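Local coordinates for protein carbonic anhydrase (Porphyridium purpureum, PDB 1DDZ) that probably catalyses the reversible, zinc-dependent interconversion of carbon dioxide and hydrogencarbonate as a beta-class carbonic anhydrase, at residues Leu87-Val92 and Arg332-Gln337; Ser230-Ser235 and Glu266-Met271; Lys375-Val380 and Gly458-Val463. All coordinates share one frame; numbering follows the deposited sequence.

Interaction 1: Leu87-Val92 and Arg332-Gln337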
loop_
_atom_site.group_PDB
_atom_site.type_symbol
_atom_site.label_atom_id
_atom_site.label_comp_id
_atom_site.label_asym_id
_atom_site.label_seq_id
_atom_site.Cartn_x
_atom_site.Cartn_y
_atom_site.Cartn_z
ATOM N N LEU A 87 14.100 -22.924 -17.474
ATOM C CA LEU A 87 13.558 -22.103 -18.569
ATOM C C LEU A 87 14.496 -20.961 -18.934
ATOM O O LEU A 87 15.294 -20.501 -18.110
ATOM C CB LEU A 87 12.207 -21.477 -18.182
ATOM C CG LEU A 87 10.952 -22.333 -18.203
ATOM C CD1 LEU A 87 9.765 -21.488 -17.732
ATOM C CD2 LEU A 87 10.719 -22.875 -19.609
ATOM N N PRO A 88 14.425 -20.497 -20.192
ATOM C CA PRO A 88 15.263 -19.387 -20.656
ATOM C C PRO A 88 14.912 -18.111 -19.863
ATOM O O PRO A 88 13.781 -17.948 -19.390
ATOM C CB PRO A 88 14.834 -19.243 -22.124
ATOM C CG PRO A 88 14.473 -20.660 -22.504
ATOM C CD PRO A 88 13.682 -21.110 -21.315
ATOM N N ALA A 89 15.888 -17.235 -19.681
ATOM C CA ALA A 89 15.658 -15.987 -18.976
ATOM C C ALA A 89 14.518 -15.279 -19.719
ATOM O O ALA A 89 14.305 -15.516 -20.914
ATOM C CB ALA A 89 16.922 -15.156 -19.014
ATOM N N GLY A 90 13.716 -14.499 -19.009
ATOM C CA GLY A 90 12.625 -13.816 -19.667
ATOM C C GLY A 90 11.419 -14.693 -19.898
ATOM O O GLY A 90 10.341 -14.216 -20.251
ATOM N N GLU A 91 11.568 -15.996 -19.740
ATOM C CA GLU A 91 10.395 -16.831 -19.920
ATOM C C GLU A 91 9.557 -16.881 -18.644
ATOM O O GLU A 91 8.465 -17.444 -18.617
ATOM C CB GLU A 91 10.756 -18.213 -20.427
ATOM C CG GLU A 91 9.993 -18.546 -21.689
ATOM C CD GLU A 91 10.889 -19.048 -22.792
ATOM O OE1 GLU A 91 10.813 -20.250 -23.086
ATOM O OE2 GLU A 91 11.662 -18.250 -23.361
ATOM N N VAL A 92 10.050 -16.230 -17.599
ATOM C CA VAL A 92 9.335 -16.153 -16.339
ATOM C C VAL A 92 9.232 -14.690 -15.922
ATOM O O VAL A 92 10.234 -14.014 -15.835
ATOM C CB VAL A 92 10.062 -16.914 -15.230
ATOM C CG1 VAL A 92 9.216 -16.904 -13.949
ATOM C CG2 VAL A 92 10.322 -18.347 -15.671
ATOM N N ARG A 332 14.557 -9.870 -18.518
ATOM C CA ARG A 332 15.083 -10.850 -19.451
ATOM C C ARG A 332 16.497 -11.328 -19.082
ATOM O O ARG A 332 17.083 -12.160 -19.774
ATOM C CB ARG A 332 14.956 -10.413 -20.914
ATOM C CG ARG A 332 15.042 -11.604 -21.876
ATOM C CD ARG A 332 14.329 -11.340 -23.176
ATOM N NE ARG A 332 12.865 -11.474 -23.067
ATOM C CZ ARG A 332 12.168 -12.604 -23.326
ATOM N NH1 ARG A 332 12.789 -13.729 -23.681
ATOM N NH2 ARG A 332 10.835 -12.580 -23.388
ATOM N N VAL A 333 17.090 -10.799 -18.001
ATOM C CA VAL A 333 18.402 -11.280 -17.524
ATOM C C VAL A 333 18.480 -11.188 -16.000
ATOM O O VAL A 333 18.084 -10.176 -15.427
ATOM C CB VAL A 333 19.623 -10.493 -18.054
ATOM C CG1 VAL A 333 20.884 -11.250 -17.736
ATOM C CG2 VAL A 333 19.485 -10.261 -19.569
ATOM N N PRO A 334 18.906 -12.273 -15.330
ATOM C CA PRO A 334 19.004 -12.224 -13.864
ATOM C C PRO A 334 20.017 -11.155 -13.454
ATOM O O PRO A 334 21.067 -11.006 -14.087
ATOM C CB PRO A 334 19.471 -13.624 -13.499
ATOM C CG PRO A 334 18.770 -14.471 -14.507
ATOM C CD PRO A 334 19.020 -13.681 -15.792
ATOM N N ALA A 335 19.703 -10.422 -12.388
ATOM C CA ALA A 335 20.566 -9.349 -11.904
ATOM C C ALA A 335 22.002 -9.786 -11.697
ATOM O O ALA A 335 22.937 -9.151 -12.202
ATOM C CB ALA A 335 19.999 -8.755 -10.620
ATOM N N ASN A 336 22.178 -10.884 -10.970
ATOM C CA ASN A 336 23.508 -11.403 -10.689
ATOM C C ASN A 336 24.249 -11.705 -11.988
ATOM O O ASN A 336 25.438 -11.435 -12.088
ATOM C CB ASN A 336 23.432 -12.658 -9.807
ATOM C CG ASN A 336 22.969 -13.885 -10.569
ATOM O OD1 ASN A 336 21.793 -14.051 -10.819
ATOM N ND2 ASN A 336 23.904 -14.726 -10.975
ATOM N N GLN A 337 23.530 -12.192 -12.998
ATOM C CA GLN A 337 24.138 -12.533 -14.281
ATOM C C GLN A 337 24.660 -11.332 -15.057
ATOM O O GLN A 337 25.818 -11.293 -15.463
ATOM C CB GLN A 337 23.139 -13.290 -15.161
ATOM C CG GLN A 337 23.152 -14.794 -14.985
ATOM C CD GLN A 337 22.017 -15.478 -15.728
ATOM O OE1 GLN A 337 21.221 -16.190 -15.130
ATOM N NE2 GLN A 337 21.921 -15.238 -17.032
#
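R332 lays its side chain along the type II beta turn P88-E91, a turn closed by the bond from E91 N to P88 O. The contact thereby joins the two carbonic anhydrase repeats of the chain. From CB the arginine sets out with CG anti to the backbone N (chi1 -160°), which brings CG to 4.0 Å from G90 CA. NE follows at 4.1 Å from G90 CA, and a bend at chi3 turns the guanidinium across the glycine. G90 CA lies over the centre of one guanidinium face, 3.9 Å above its plane, an approach possible because no CB stands there; the positive phi of G90 (80°) also suits glycine. At the tip, NH1 is 3.6 Å from A89 O, met obliquely, and NH2 comes to 3.6 Å from G90 O, which lies over a face. These are van der Waals and electrostatic approaches, while NH2 makes a weak hydrogen bond to Q65 O. The R332 side chain lies near the second zinc site, about 6 Å from those of D330 and H384. A89 CB sits against the R332 backbone, 3.1 Å from R332 O, and meets P334, the N-cap residue of helix 335-338, with CB 4.1 Å from P334 CD.

Interaction 2: Ser230-Ser235 and Glu266-Met271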
loop_
_atom_site.group_PDB
_atom_site.type_symbol
_atom_site.label_atom_id
_atom_site.label_comp_id
_atom_site.label_asym_id
_atom_site.label_seq_id
_atom_site.Cartn_x
_atom_site.Cartn_y
_atom_site.Cartn_z
ATOM N N SER A 230 -11.159 -21.993 -8.068
ATOM C CA SER A 230 -12.024 -22.111 -6.896
ATOM C C SER A 230 -12.616 -20.759 -6.586
ATOM O O SER A 230 -11.867 -19.844 -6.253
ATOM C CB SER A 230 -11.247 -22.558 -5.647
ATOM O OG SER A 230 -10.596 -23.801 -5.821
ATOM N N SER A 231 -13.940 -20.637 -6.673
ATOM C CA SER A 231 -14.613 -19.384 -6.360
ATOM C C SER A 231 -14.410 -19.084 -4.895
ATOM O O SER A 231 -14.438 -19.985 -4.042
ATOM C CB SER A 231 -16.115 -19.452 -6.628
ATOM O OG SER A 231 -16.777 -18.330 -6.052
ATOM N N ASP A 232 -14.178 -17.818 -4.598
ATOM C CA ASP A 232 -13.976 -17.392 -3.235
ATOM C C ASP A 232 -15.240 -16.681 -2.783
ATOM O O ASP A 232 -15.279 -16.123 -1.709
ATOM C CB ASP A 232 -12.760 -16.477 -3.123
ATOM C CG ASP A 232 -12.352 -16.240 -1.693
ATOM O OD1 ASP A 232 -12.568 -17.145 -0.890
ATOM O OD2 ASP A 232 -11.827 -15.161 -1.359
ATOM N N ASP A 233 -16.311 -16.843 -3.546
ATOM C CA ASP A 233 -17.585 -16.216 -3.240
ATOM C C ASP A 233 -18.324 -16.724 -2.001
ATOM O O ASP A 233 -18.432 -17.929 -1.779
ATOM C CB ASP A 233 -18.517 -16.376 -4.426
ATOM C CG ASP A 233 -19.847 -15.711 -4.196
ATOM O OD1 ASP A 233 -19.855 -14.473 -4.128
ATOM O OD2 ASP A 233 -20.873 -16.408 -4.041
ATOM N N ILE A 234 -18.838 -15.799 -1.194
ATOM C CA ILE A 234 -19.629 -16.160 -0.026
ATOM C C ILE A 234 -20.916 -15.359 -0.018
ATOM O O ILE A 234 -21.720 -15.522 0.883
ATOM C CB ILE A 234 -18.915 -15.923 1.330
ATOM C CG1 ILE A 234 -18.578 -14.447 1.507
ATOM C CG2 ILE A 234 -17.716 -16.836 1.486
ATOM C CD1 ILE A 234 -18.199 -14.079 2.933
ATOM N N SER A 235 -21.133 -14.501 -1.012
ATOM C CA SER A 235 -22.362 -13.706 -1.055
ATOM C C SER A 235 -23.608 -14.586 -1.195
ATOM O O SER A 235 -24.712 -14.185 -0.837
ATOM C CB SER A 235 -22.328 -12.686 -2.185
ATOM O OG SER A 235 -21.973 -13.308 -3.386
ATOM N N GLU A 266 -15.631 -22.052 -2.040
ATOM C CA GLU A 266 -14.896 -23.158 -2.640
ATOM C C GLU A 266 -13.430 -22.990 -2.317
ATOM O O GLU A 266 -12.735 -23.963 -2.090
ATOM C CB GLU A 266 -15.019 -23.166 -4.171
ATOM C CG GLU A 266 -16.405 -23.409 -4.757
ATOM C CD GLU A 266 -16.434 -23.293 -6.306
ATOM O OE1 GLU A 266 -15.360 -23.349 -6.958
ATOM O OE2 GLU A 266 -17.545 -23.133 -6.876
ATOM N N LEU A 267 -12.946 -21.750 -2.306
ATOM C CA LEU A 267 -11.532 -21.508 -2.043
ATOM C C LEU A 267 -11.162 -21.928 -0.643
ATOM O O LEU A 267 -10.103 -22.513 -0.416
ATOM C CB LEU A 267 -11.186 -20.030 -2.229
ATOM C CG LEU A 267 -9.859 -19.618 -2.890
ATOM C CD1 LEU A 267 -9.401 -18.275 -2.310
ATOM C CD2 LEU A 267 -8.772 -20.660 -2.719
ATOM N N ASP A 268 -12.015 -21.591 0.312
ATOM C CA ASP A 268 -11.773 -21.957 1.709
ATOM C C ASP A 268 -11.557 -23.472 1.829
ATOM O O ASP A 268 -10.581 -23.931 2.411
ATOM C CB ASP A 268 -12.961 -21.523 2.596
ATOM C CG ASP A 268 -13.019 -20.006 2.829
ATOM O OD1 ASP A 268 -11.966 -19.350 2.958
ATOM O OD2 ASP A 268 -14.136 -19.459 2.912
ATOM N N SER A 269 -12.458 -24.242 1.238
ATOM C CA SER A 269 -12.347 -25.687 1.271
ATOM C C SER A 269 -11.073 -26.179 0.603
ATOM O O SER A 269 -10.356 -27.019 1.161
ATOM C CB SER A 269 -13.573 -26.288 0.621
ATOM O OG SER A 269 -14.681 -25.893 1.391
ATOM N N THR A 270 -10.771 -25.629 -0.570
ATOM C CA THR A 270 -9.565 -25.984 -1.313
ATOM C C THR A 270 -8.309 -25.786 -0.465
ATOM O O THR A 270 -7.427 -26.668 -0.401
ATOM C CB THR A 270 -9.449 -25.123 -2.587
ATOM O OG1 THR A 270 -10.524 -25.439 -3.475
ATOM C CG2 THR A 270 -8.148 -25.405 -3.297
ATOM N N MET A 271 -8.235 -24.641 0.206
ATOM C CA MET A 271 -7.076 -24.337 1.051
ATOM C C MET A 271 -6.977 -25.240 2.266
ATOM O O MET A 271 -5.886 -25.651 2.640
ATOM C CB MET A 271 -7.070 -22.872 1.484
ATOM C CG MET A 271 -6.910 -21.877 0.314
ATOM S SD MET A 271 -5.524 -22.237 -0.781
ATOM C CE MET A 271 -4.145 -22.237 0.391
HETATM O O HOH W 1 -10.932 -17.877 0.860
HETATM O O HOH W 2 -17.476 -20.159 -3.027
#
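E266 lays its extended side chain over the backbone of S231, at the first turn of helix 266-279, where the loop S230-S235 crosses the helix start. S231 heads an ST turn, its OG accepting from D233 N at 3.0 Å. E266 CB lies 3.2 Å from S231 O, and the extended chain beyond CG brings OE1 to S231 N (3.1 Å, N-H...O 160°). This donor comes from above the carboxylate plane, 68° out of it. S231 O in turn accepts from L267 N at 2.9 Å, giving an amide of the first helical turn a partner in the loop. D232 crosses L267, its CG 3.6 Å from L267 CD1. D232 OD1 also accepts from S265 OG and, through a donating water, is bridged to D268 OD1, which probably eases the approach of the two acids; D268 OD2 accepts from S265 N. Beyond the contact, D232 O takes a hydrogen bond from R156 of the second subunit, so the loop also faces the dimer partner. One turn further along the helix, with chi1 of T270 at -66°, OG1 lies beside its backbone N and accepts from S230 OG, 2.9 Å away.

Interaction 3: Lys375-Val380 and Gly458-Val463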
loop_
_atom_site.group_PDB
_atom_site.type_symbol
_atom_site.label_atom_id
_atom_site.label_comp_id
_atom_site.label_asym_id
_atom_site.label_seq_id
_atom_site.Cartn_x
_atom_site.Cartn_y
_atom_site.Cartn_z
ATOM N N LYS A 375 23.234 -3.708 5.181
ATOM C CA LYS A 375 24.273 -2.725 4.938
ATOM C C LYS A 375 24.925 -2.845 3.546
ATOM O O LYS A 375 26.142 -2.896 3.428
ATOM C CB LYS A 375 25.368 -2.823 6.007
ATOM C CG LYS A 375 24.907 -2.719 7.444
ATOM C CD LYS A 375 24.387 -1.357 7.808
ATOM C CE LYS A 375 24.412 -1.183 9.326
ATOM N NZ LYS A 375 23.774 -2.343 10.043
ATOM N N VAL A 376 24.116 -2.925 2.495
ATOM C CA VAL A 376 24.656 -3.020 1.132
ATOM C C VAL A 376 25.357 -1.703 0.752
ATOM O O VAL A 376 24.904 -0.630 1.134
ATOM C CB VAL A 376 23.549 -3.340 0.092
ATOM C CG1 VAL A 376 22.979 -4.719 0.351
ATOM C CG2 VAL A 376 22.452 -2.286 0.111
ATOM N N LYS A 377 26.434 -1.794 -0.025
ATOM C CA LYS A 377 27.199 -0.615 -0.443
ATOM C C LYS A 377 26.602 0.115 -1.639
ATOM O O LYS A 377 26.836 1.303 -1.813
ATOM C CB LYS A 377 28.636 -1.007 -0.789
ATOM C CG LYS A 377 29.369 -1.746 0.320
ATOM C CD LYS A 377 29.540 -0.897 1.584
ATOM C CE LYS A 377 30.111 -1.723 2.737
ATOM N NZ LYS A 377 30.398 -0.893 3.944
ATOM N N ARG A 378 25.843 -0.599 -2.468
ATOM C CA ARG A 378 25.227 -0.004 -3.651
ATOM C C ARG A 378 23.781 -0.366 -3.850
ATOM O O ARG A 378 23.375 -1.480 -3.571
ATOM C CB ARG A 378 25.952 -0.449 -4.920
ATOM C CG ARG A 378 27.076 0.460 -5.355
ATOM C CD ARG A 378 28.453 -0.103 -5.014
ATOM N NE ARG A 378 29.090 -0.740 -6.172
ATOM C CZ ARG A 378 29.076 -2.050 -6.410
ATOM N NH1 ARG A 378 28.454 -2.884 -5.578
ATOM N NH2 ARG A 378 29.725 -2.531 -7.461
ATOM N N VAL A 379 23.007 0.576 -4.362
ATOM C CA VAL A 379 21.626 0.312 -4.691
ATOM C C VAL A 379 21.583 0.640 -6.174
ATOM O O VAL A 379 21.970 1.749 -6.567
ATOM C CB VAL A 379 20.645 1.215 -3.927
ATOM C CG1 VAL A 379 19.230 1.021 -4.461
ATOM C CG2 VAL A 379 20.687 0.880 -2.423
ATOM N N VAL A 380 21.190 -0.331 -6.991
ATOM C CA VAL A 380 21.104 -0.132 -8.432
ATOM C C VAL A 380 19.664 -0.147 -8.931
ATOM O O VAL A 380 18.930 -1.073 -8.615
ATOM C CB VAL A 380 21.892 -1.245 -9.189
ATOM C CG1 VAL A 380 21.749 -1.079 -10.709
ATOM C CG2 VAL A 380 23.363 -1.220 -8.793
ATOM N N GLY A 458 27.173 8.570 7.753
ATOM C CA GLY A 458 28.493 8.270 7.217
ATOM C C GLY A 458 28.663 6.868 6.661
ATOM O O GLY A 458 29.781 6.368 6.559
ATOM N N GLN A 459 27.559 6.232 6.290
ATOM C CA GLN A 459 27.583 4.879 5.747
ATOM C C GLN A 459 27.820 4.921 4.222
ATOM O O GLN A 459 27.128 5.666 3.518
ATOM C CB GLN A 459 26.236 4.218 6.075
ATOM C CG GLN A 459 26.054 2.780 5.614
ATOM C CD GLN A 459 24.696 2.216 6.001
ATOM O OE1 GLN A 459 24.215 2.439 7.104
ATOM N NE2 GLN A 459 24.080 1.477 5.097
ATOM N N GLU A 460 28.788 4.144 3.718
ATOM C CA GLU A 460 29.083 4.092 2.275
ATOM C C GLU A 460 27.871 3.520 1.554
ATOM O O GLU A 460 27.533 2.351 1.738
ATOM C CB GLU A 460 30.262 3.171 1.962
ATOM C CG GLU A 460 31.632 3.723 2.223
ATOM C CD GLU A 460 32.723 2.673 2.015
ATOM O OE1 GLU A 460 33.749 3.012 1.384
ATOM O OE2 GLU A 460 32.566 1.516 2.483
ATOM N N LEU A 461 27.231 4.331 0.725
ATOM C CA LEU A 461 26.075 3.885 -0.012
ATOM C C LEU A 461 25.977 4.646 -1.320
ATOM O O LEU A 461 25.635 5.819 -1.345
ATOM C CB LEU A 461 24.804 4.102 0.811
ATOM C CG LEU A 461 23.506 3.678 0.119
ATOM C CD1 LEU A 461 23.468 2.168 -0.080
ATOM C CD2 LEU A 461 22.365 4.093 0.985
ATOM N N GLU A 462 26.234 3.950 -2.413
ATOM C CA GLU A 462 26.167 4.529 -3.747
ATOM C C GLU A 462 24.862 4.158 -4.444
ATOM O O GLU A 462 24.447 3.007 -4.426
ATOM C CB GLU A 462 27.356 4.011 -4.549
ATOM C CG GLU A 462 27.337 4.314 -6.023
ATOM C CD GLU A 462 28.554 3.763 -6.736
ATOM O OE1 GLU A 462 28.507 2.593 -7.175
ATOM O OE2 GLU A 462 29.563 4.497 -6.849
ATOM N N VAL A 463 24.166 5.144 -4.980
ATOM C CA VAL A 463 22.924 4.875 -5.706
ATOM C C VAL A 463 23.261 5.015 -7.187
ATOM O O VAL A 463 23.595 6.102 -7.655
ATOM C CB VAL A 463 21.806 5.865 -5.334
ATOM C CG1 VAL A 463 20.542 5.535 -6.119
ATOM C CG2 VAL A 463 21.535 5.827 -3.819
HETATM O O HOH W 3 26.163 0.495 3.659
HETATM O O HOH W 4 30.001 1.832 5.201
#
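With CG anti to its backbone N (chi1 170°) and the rest of its chain extended, E462 runs side by side with R378, whose own chain is bent at chi2 and chi3. The two point the same way from one sheet face, and E462 OE1 forms a salt bridge with R378 NE at 3.5 Å. OE1 sits at the guanidinium edge, near its plane, and the two charged planes are turned 37° apart. It also lies against the aliphatic root of the arginine, 3.1 Å from R378 CG. The backbone evidence is that of a parallel strand pair in the alpha-beta-alpha fold, its strands joined by a largely helical connection: E462 N donates to K377 O (2.8 Å, N-H...O 168°), and V379 N donates to E462 O, also 2.8 Å. K377 O takes a further CA-H...O contact from L461 CA at 3.2 Å. At the strand entrance K377 NZ reaches E460 OE2 in a second salt bridge, 3.6 Å, and a water links NZ to E460 N. A second water ties V376 O and E460 O to Q459 NE2, which also donates to V371 O. On the opposite face from the ion pair, L461 CD1 packs 3.9 Å from V379 CG2. These strands lie in the mixed sheet that also holds strands 323-328 and 476-481: strand 378-384 has strand 323-328 on its other side, and the valine face packs on helices 361-373 and 426-447. Helix 449-456 adds W455, whose NE1 donates to L461 O.

How the interactions relate
Read from the N terminus, interaction 1 opens first at the turn 87-92 of the first repeat and closes at 332-337, joining it to the second repeat across 239 intervening residues. Interaction 2 nests inside that span: 230-235, after the last strand of the first sheet, meets the start of helix 266-279 after a 30-residue connection with neither helix nor strand. Only after interaction 1 has closed does interaction 3 open, in series, pairing strands 378-384 and 462-468 across a largely helical crossover within the second repeat. None touches another. The centres of interactions 2 and 3 lie 45 Å apart, on opposite sides of the chain's centre; interactions 1 and 3 approach to about 8 Å between nearest atoms.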